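Side-chain contacts in Rbam17540 (Bacillus amyloliquefaciens, PDB 2YOY), which probably acts as a copper-dependent lytic polysaccharide monooxygenase of the CBM33 (AA10) type, oxidatively cleaving polysaccharide chains such as cellulose: residues V8-M13 with Y153-G158; M21-A26 with S32-P37. One frame throughout, in Å; residues are numbered along the deposited sequence. Where two conformers were deposited one is given.

Contact 1 (V8-M13 with Y153-G158)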
ATOM      1  N   VAL A   8       6.673   1.101  -6.875  1.00  8.03           N
ATOM      2  CA  VAL A   8       5.371   0.764  -7.417  1.00  5.76           C
ATOM      3  C   VAL A   8       4.574  -0.096  -6.444  1.00  5.73           C
ATOM      4  O   VAL A   8       4.897  -1.249  -6.188  1.00  9.64           O
ATOM      5  CB  VAL A   8       5.550   0.006  -8.763  1.00 10.51           C
ATOM      6  CG1 VAL A   8       4.209  -0.296  -9.375  1.00 10.60           C
ATOM      7  CG2 VAL A   8       6.449   0.826  -9.696  1.00 12.31           C
ATOM      8  N   SER A   9       3.535   0.539  -5.908  1.00  8.88           N
ATOM      9  CA  SER A   9       2.489  -0.158  -5.147  1.00  6.83           C
ATOM     10  C   SER A   9       1.856  -1.288  -5.919  1.00 13.32           C
ATOM     11  O   SER A   9       1.799  -1.301  -7.117  1.00  8.01           O
ATOM     12  CB  SER A   9       1.390   0.823  -4.685  1.00  7.71           C
ATOM     13  OG  SER A   9       0.572   1.353  -5.722  1.00 11.04           O
ATOM     14  N   ARG A  10       1.344  -2.263  -5.209  1.00  6.76           N
ATOM     15  CA  ARG A  10       0.678  -3.334  -5.864  1.00  6.24           C
ATOM     16  C   ARG A  10      -0.487  -2.873  -6.704  1.00  8.50           C
ATOM     17  O   ARG A  10      -0.693  -3.425  -7.797  1.00  7.22           O
ATOM     18  CB  ARG A  10       0.258  -4.414  -4.790  1.00  5.02           C
ATOM     19  CG  ARG A  10      -0.373  -5.655  -5.365  1.00  6.93           C
ATOM     20  CD  ARG A  10      -0.977  -6.516  -4.235  1.00  5.46           C
ATOM     21  NE  ARG A  10       0.032  -7.027  -3.317  1.00  8.49           N
ATOM     22  CZ  ARG A  10      -0.217  -7.661  -2.160  1.00  9.86           C
ATOM     23  NH1 ARG A  10      -1.470  -7.916  -1.759  1.00  9.11           N
ATOM     24  NH2 ARG A  10       0.814  -8.082  -1.416  1.00 12.19           N
ATOM     25  N   ALA A  11      -1.253  -1.882  -6.223  1.00  8.41           N
ATOM     26  CA  ALA A  11      -2.353  -1.351  -6.950  1.00  9.17           C
ATOM     27  C   ALA A  11      -1.914  -0.700  -8.279  1.00  7.77           C
ATOM     28  O   ALA A  11      -2.508  -0.965  -9.350  1.00  8.00           O
ATOM     29  CB  ALA A  11      -3.095  -0.332  -6.109  1.00 15.72           C
ATOM     30  N   TYR A  12      -0.854   0.096  -8.209  1.00 10.38           N
ATOM     31  CA  TYR A  12      -0.341   0.705  -9.413  1.00  7.68           C
ATOM     32  C   TYR A  12       0.268  -0.357 -10.381  1.00  7.68           C
ATOM     33  O   TYR A  12       0.076  -0.282 -11.619  1.00 10.89           O
ATOM     34  CB  TYR A  12       0.623   1.758  -8.980  1.00  7.21           C
ATOM     35  CG  TYR A  12       1.220   2.557 -10.146  1.00 10.35           C
ATOM     36  CD1 TYR A  12       0.434   2.981 -11.202  1.00 18.10           C
ATOM     37  CD2 TYR A  12       2.587   2.850 -10.162  1.00 15.81           C
ATOM     38  CE1 TYR A  12       1.022   3.718 -12.252  1.00 20.74           C
ATOM     39  CE2 TYR A  12       3.161   3.584 -11.187  1.00 20.78           C
ATOM     40  CZ  TYR A  12       2.382   3.994 -12.224  1.00 23.99           C
ATOM     41  OH  TYR A  12       2.984   4.704 -13.233  1.00 26.29           O
ATOM     42  N   MET A  13       0.962  -1.372  -9.829  1.00  8.45           N
ATOM     43  CA  MET A  13       1.428  -2.503 -10.610  1.00  9.40           C
ATOM     44  C   MET A  13       0.262  -3.147 -11.371  1.00  9.31           C
ATOM     45  O   MET A  13       0.413  -3.551 -12.538  1.00 10.27           O
ATOM     46  CB  MET A  13       2.121  -3.562  -9.747  1.00 11.27           C
ATOM     47  CG  MET A  13       2.988  -4.617 -10.466  1.00 13.55           C
ATOM     48  SD  MET A  13       4.549  -3.839 -10.902  1.00 17.88           S
ATOM     49  CE  MET A  13       5.469  -3.903  -9.340  1.00 25.67           C
ATOM     50  N   TYR A 153      11.535 -11.548   0.372  1.00 11.73           N
ATOM     51  CA  TYR A 153      10.212 -11.024   0.104  1.00  9.45           C
ATOM     52  C   TYR A 153       9.621 -10.414   1.364  1.00  5.97           C
ATOM     53  O   TYR A 153       9.412 -11.127   2.365  1.00 11.32           O
ATOM     54  CB  TYR A 153       9.284 -12.125  -0.419  1.00 16.07           C
ATOM     55  CG  TYR A 153       7.859 -11.671  -0.721  1.00 12.76           C
ATOM     56  CD1 TYR A 153       7.562 -10.338  -1.081  1.00  7.56           C
ATOM     57  CD2 TYR A 153       6.817 -12.580  -0.692  1.00 13.66           C
ATOM     58  CE1 TYR A 153       6.250  -9.930  -1.314  1.00  4.65           C
ATOM     59  CE2 TYR A 153       5.516 -12.193  -0.993  1.00  9.81           C
ATOM     60  CZ  TYR A 153       5.229 -10.883  -1.312  1.00  9.74           C
ATOM     61  OH  TYR A 153       3.915 -10.526  -1.616  1.00  9.72           O
ATOM     62  N   HIS A 154       9.352  -9.117   1.277  1.00  8.89           N
ATOM     63  CA  HIS A 154       8.689  -8.312   2.323  1.00  7.67           C
ATOM     64  C   HIS A 154       7.617  -7.477   1.691  1.00 10.73           C
ATOM     65  O   HIS A 154       7.655  -7.292   0.491  1.00  6.85           O
ATOM     66  CB  HIS A 154       9.667  -7.508   3.163  1.00 10.67           C
ATOM     67  CG  HIS A 154      10.468  -8.390   4.063  1.00 10.28           C
ATOM     68  ND1 HIS A 154       9.951  -8.913   5.230  1.00 10.17           N
ATOM     69  CD2 HIS A 154      11.663  -9.003   3.873  1.00 12.32           C
ATOM     70  CE1 HIS A 154      10.813  -9.764   5.747  1.00 12.75           C
ATOM     71  NE2 HIS A 154      11.852  -9.849   4.937  1.00 13.56           N
ATOM     72  N   ILE A 155       6.684  -6.973   2.515  1.00  8.51           N
ATOM     73  CA  ILE A 155       5.652  -6.013   2.070  1.00  5.37           C
ATOM     74  C   ILE A 155       5.779  -4.759   2.904  1.00  5.56           C
ATOM     75  O   ILE A 155       5.876  -4.813   4.122  1.00  6.81           O
ATOM     76  CB  ILE A 155       4.254  -6.641   2.141  1.00  7.96           C
ATOM     77  CG1 ILE A 155       4.125  -7.773   1.119  1.00  7.22           C
ATOM     78  CG2 ILE A 155       3.174  -5.602   1.957  1.00  8.02           C
ATOM     79  CD1 ILE A 155       2.845  -8.594   1.242  1.00 11.22           C
ATOM     80  N   ILE A 156       5.987  -3.645   2.210  1.00  7.13           N
ATOM     81  CA  ILE A 156       5.818  -2.341   2.802  1.00  8.08           C
ATOM     82  C   ILE A 156       4.394  -1.921   2.615  1.00  7.63           C
ATOM     83  O   ILE A 156       3.885  -1.837   1.492  1.00 10.25           O
ATOM     84  CB  ILE A 156       6.839  -1.353   2.222  1.00  5.78           C
ATOM     85  CG1 ILE A 156       8.249  -1.877   2.592  1.00 11.26           C
ATOM     86  CG2 ILE A 156       6.598   0.115   2.682  1.00  9.46           C
ATOM     87  CD1 ILE A 156       9.363  -1.155   1.844  1.00 16.11           C
ATOM     88  N   LEU A 157       3.739  -1.591   3.737  1.00  8.79           N
ATOM     89  CA  LEU A 157       2.459  -0.884   3.721  1.00  8.24           C
ATOM     90  C   LEU A 157       2.605   0.624   3.955  1.00 12.66           C
ATOM     91  O   LEU A 157       3.082   1.077   5.036  1.00 10.91           O
ATOM     92  CB  LEU A 157       1.583  -1.444   4.807  1.00  8.15           C
ATOM     93  CG  LEU A 157       0.232  -0.829   5.057  1.00  6.43           C
ATOM     94  CD1 LEU A 157      -0.684  -0.982   3.863  1.00 13.63           C
ATOM     95  CD2 LEU A 157      -0.432  -1.447   6.311  1.00 10.66           C
ATOM     96  N   GLY A 158       2.180   1.427   2.974  1.00  9.96           N
ATOM     97  CA  GLY A 158       1.930   2.816   3.224  1.00  6.42           C
ATOM     98  C   GLY A 158       0.502   3.223   3.436  1.00  4.56           C
ATOM     99  O   GLY A 158      -0.368   2.812   2.676  1.00  8.74           O
TER
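R10 reaches from the first turn of helix 10-21 to strand 154-162, and NH2 of its guanidinium lies 3.4 Å from CD1 of I155. The methyl sits at the edge of the guanidinium, near its plane. W78 makes a cation-pi contact with the same guanidinium. CG of R10 is anti to the backbone N (chi1 -176°), which sends the chain away from the helix, and a bend at chi3 (-64°) turns its end. Y153 OH lies 4.0 Å from R10 NH2, at an oblique position relative to the guanidinium, whose plane stands 49° from that of the phenol. In the immunoglobulin-like beta-sandwich core of lytic polysaccharide monooxygenases, this contact joins the helical insertion that follows the first strand to a strand of the larger sheet. D174, on the adjoining strand 167-177, links the polar ends: its OD1 forms a salt bridge with R10 NH2 and a hydrogen bond with Y153 OH. Q73 bridges the same two groups, its OE1 bonded to R10 NH2 and its NE2 to Y153 OH. At the start of the helix S9 is the N-cap, its OG accepting from Y12 N at 3.1 Å.

Contact 2 (M21-A26 with S32-P37)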
ATOM      1  N   MET A  21      -0.510  -6.905 -20.095  1.00 12.19           N
ATOM      2  CA  MET A  21      -1.195  -8.201 -20.163  0.50 13.83           C
ATOM      3  C   MET A  21      -2.653  -8.085 -20.664  1.00 13.93           C
ATOM      4  O   MET A  21      -3.270  -9.074 -21.008  1.00 20.25           O
ATOM      5  CB  MET A  21      -1.173  -8.837 -18.786  0.50 16.28           C
ATOM      6  CG  MET A  21       0.229  -8.934 -18.180  0.50 22.56           C
ATOM      7  SD  MET A  21       1.357 -10.141 -18.919  0.50 51.78           S
ATOM      8  CE  MET A  21       2.353  -9.119 -20.002  0.50 35.48           C
ATOM      9  N   GLY A  22      -3.205  -6.881 -20.683  1.00 14.38           N
ATOM     10  CA  GLY A  22      -4.578  -6.637 -21.131  1.00 18.43           C
ATOM     11  C   GLY A  22      -5.559  -6.705 -19.977  1.00 18.96           C
ATOM     12  O   GLY A  22      -5.227  -7.162 -18.879  1.00 14.22           O
ATOM     13  N   TRP A  23      -6.776  -6.237 -20.225  1.00 16.02           N
ATOM     14  CA  TRP A  23      -7.713  -6.019 -19.171  1.00  4.69           C
ATOM     15  C   TRP A  23      -8.067  -7.344 -18.453  1.00 12.07           C
ATOM     16  O   TRP A  23      -8.069  -7.397 -17.232  1.00 11.54           O
ATOM     17  CB  TRP A  23      -9.001  -5.425 -19.686  1.00 11.61           C
ATOM     18  CG  TRP A  23      -9.158  -4.057 -19.499  1.00 19.55           C
ATOM     19  CD1 TRP A  23      -9.496  -3.433 -18.337  1.00 18.08           C
ATOM     20  CD2 TRP A  23      -9.092  -3.065 -20.500  1.00 12.08           C
ATOM     21  NE1 TRP A  23      -9.580  -2.104 -18.534  1.00 18.18           N
ATOM     22  CE2 TRP A  23      -9.326  -1.836 -19.860  1.00 22.73           C
ATOM     23  CE3 TRP A  23      -8.784  -3.077 -21.858  1.00 19.98           C
ATOM     24  CZ2 TRP A  23      -9.289  -0.629 -20.530  1.00 26.95           C
ATOM     25  CZ3 TRP A  23      -8.752  -1.862 -22.536  1.00 35.76           C
ATOM     26  CH2 TRP A  23      -9.012  -0.657 -21.869  1.00 74.43           C
ATOM     27  N   THR A  24      -8.406  -8.369 -19.194  1.00  9.92           N
ATOM     28  CA  THR A  24      -8.935  -9.619 -18.573  1.00  5.30           C
ATOM     29  C   THR A  24      -7.815 -10.335 -17.782  1.00 13.60           C
ATOM     30  O   THR A  24      -8.039 -10.740 -16.639  1.00 10.46           O
ATOM     31  CB  THR A  24      -9.574 -10.540 -19.571  1.00 10.17           C
ATOM     32  OG1 THR A  24     -10.764  -9.920 -20.100  1.00  9.43           O
ATOM     33  CG2 THR A  24      -9.927 -11.917 -18.987  1.00 18.05           C
ATOM     34  N   ALA A  25      -6.638 -10.477 -18.373  1.00 12.19           N
ATOM     35  CA  ALA A  25      -5.548 -11.200 -17.693  1.00 15.72           C
ATOM     36  C   ALA A  25      -5.092 -10.384 -16.468  1.00 13.41           C
ATOM     37  O   ALA A  25      -4.904 -10.934 -15.419  1.00 12.99           O
ATOM     38  CB  ALA A  25      -4.400 -11.515 -18.634  1.00 14.85           C
ATOM     39  N   ALA A  26      -4.969  -9.080 -16.592  1.00  8.81           N
ATOM     40  CA  ALA A  26      -4.615  -8.250 -15.428  1.00 11.44           C
ATOM     41  C   ALA A  26      -5.686  -8.335 -14.319  1.00 14.32           C
ATOM     42  O   ALA A  26      -5.368  -8.391 -13.144  1.00 12.83           O
ATOM     43  CB  ALA A  26      -4.334  -6.803 -15.849  1.00 14.99           C
ATOM     44  N   SER A  32     -10.500  -5.692  -9.861  1.00 10.26           N
ATOM     45  CA  SER A  32     -10.921  -4.464 -10.513  1.00 11.12           C
ATOM     46  C   SER A  32     -10.112  -3.190 -10.225  1.00 15.72           C
ATOM     47  O   SER A  32     -10.324  -2.136 -10.875  1.00 12.08           O
ATOM     48  CB  SER A  32     -12.393  -4.199 -10.186  1.00 12.47           C
ATOM     49  OG  SER A  32     -12.579  -4.054  -8.782  1.00 13.39           O
ATOM     50  N   VAL A  33      -9.188  -3.264  -9.268  1.00 10.99           N
ATOM     51  CA  VAL A  33      -8.310  -2.152  -9.008  1.00 10.16           C
ATOM     52  C   VAL A  33      -7.497  -1.715 -10.215  1.00 14.29           C
ATOM     53  O   VAL A  33      -7.032  -0.596 -10.224  1.00 11.71           O
ATOM     54  CB  VAL A  33      -7.377  -2.448  -7.789  1.00 13.08           C
ATOM     55  CG1 VAL A  33      -6.308  -3.497  -8.132  1.00 13.42           C
ATOM     56  CG2 VAL A  33      -6.747  -1.166  -7.293  1.00 11.92           C
ATOM     57  N   ILE A  34      -7.313  -2.585 -11.225  1.00 12.55           N
ATOM     58  CA  ILE A  34      -6.518  -2.220 -12.363  1.00 12.76           C
ATOM     59  C   ILE A  34      -6.979  -0.906 -13.041  1.00 10.04           C
ATOM     60  O   ILE A  34      -6.156  -0.204 -13.663  1.00 11.89           O
ATOM     61  CB  ILE A  34      -6.428  -3.368 -13.396  1.00  8.75           C
ATOM     62  CG1 ILE A  34      -7.803  -3.625 -14.070  1.00  8.71           C
ATOM     63  CG2 ILE A  34      -5.752  -4.600 -12.796  1.00 12.26           C
ATOM     64  CD1 ILE A  34      -7.779  -4.710 -15.121  1.00 12.23           C
ATOM     65  N   ASP A  35      -8.267  -0.572 -12.890  1.00  9.80           N
ATOM     66  CA  ASP A  35      -8.852   0.595 -13.520  1.00 20.02           C
ATOM     67  C   ASP A  35      -8.788   1.821 -12.642  1.00 21.91           C
ATOM     68  O   ASP A  35      -8.916   2.936 -13.166  1.00 13.38           O
ATOM     69  CB  ASP A  35     -10.320   0.318 -13.885  1.00 21.29           C
ATOM     70  CG  ASP A  35     -10.467  -0.447 -15.177  1.00 56.85           C
ATOM     71  OD1 ASP A  35      -9.481  -0.586 -15.918  1.00 38.32           O
ATOM     72  OD2 ASP A  35     -11.585  -0.912 -15.460  1.00 24.30           O
ATOM     73  N   ASN A  36      -8.560   1.612 -11.338  1.00 12.26           N
ATOM     74  CA  ASN A  36      -8.644   2.661 -10.340  1.00 10.17           C
ATOM     75  C   ASN A  36      -7.660   2.416  -9.211  1.00 11.78           C
ATOM     76  O   ASN A  36      -8.047   2.232  -8.036  1.00 11.63           O
ATOM     77  CB  ASN A  36     -10.069   2.719  -9.771  1.00 16.63           C
ATOM     78  CG  ASN A  36     -11.092   3.169 -10.815  1.00 13.77           C
ATOM     79  OD1 ASN A  36     -10.951   4.265 -11.399  1.00 25.43           O
ATOM     80  ND2 ASN A  36     -12.095   2.358 -11.045  1.00 21.81           N
ATOM     81  N   PRO A  37      -6.370   2.446  -9.544  1.00 10.66           N
ATOM     82  CA  PRO A  37      -5.346   2.204  -8.499  1.00  8.94           C
ATOM     83  C   PRO A  37      -5.336   3.252  -7.376  1.00  4.47           C
ATOM     84  O   PRO A  37      -4.780   3.006  -6.291  1.00 10.20           O
ATOM     85  CB  PRO A  37      -4.035   2.199  -9.293  1.00 10.96           C
ATOM     86  CG  PRO A  37      -4.343   3.061 -10.509  1.00 16.80           C
ATOM     87  CD  PRO A  37      -5.760   2.723 -10.863  1.00 14.73           C
TER
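I34 packs against one side of helix 23-30, the second of two consecutive helices, which is followed by a 3-10 segment at residues 32-35 that turns back onto it. The two branches of the isoleucine divide the work. I34 CG2 lies 4.0 Å from CB of A26, while I34 CD1 reaches further toward the start of the helix and meets CD1 of W23 at 3.9 Å. With CG1 placed between the backbone N and the carbonyl carbon (chi1 68°) and the chain extended beyond it, I34 CD1 comes within 3.4 Å of the carbonyl O of W23. A26 is buried, and its CB faces I34. The indole of W23 is at the more exposed end of the contact, where D35 approaches the ring edge and the carboxylate stands 76° from the indole plane. K18 of the preceding helix forms a salt bridge with D35 OD1, so this one oxygen has both a cation and the indole as partners. The hydrogen bond from W23 NE1 to D35 OD1 is 3.0 Å long. Its N-H...O angle is 151°, and D35 OD1 accepts through its syn lone pair and lies close to the indole plane.

In the fold
The centres of contacts 1 and 2 are about 16 Å apart, and both belong to the monooxygenase domain. Along the chain, 8-13 comes first, then both segments of contact 2, and 153-158 only after most of the sandwich strands. The centre of contact 1 is about 5 Å from the centre of the chain, whereas that of contact 2 is about 17 Å from it. Helices 10-21 and 23-30 follow each other directly, and the contacts touch: A11 CB packs 3.9 Å from V33 CG2, and A11 O lies 3.5 Å from P37 CB. Contact 2 thus ties helix 23-30 to the following turn, A11 of helix 10-21 packs on that turn, and contact 1 joins helix 10-21 to the sandwich.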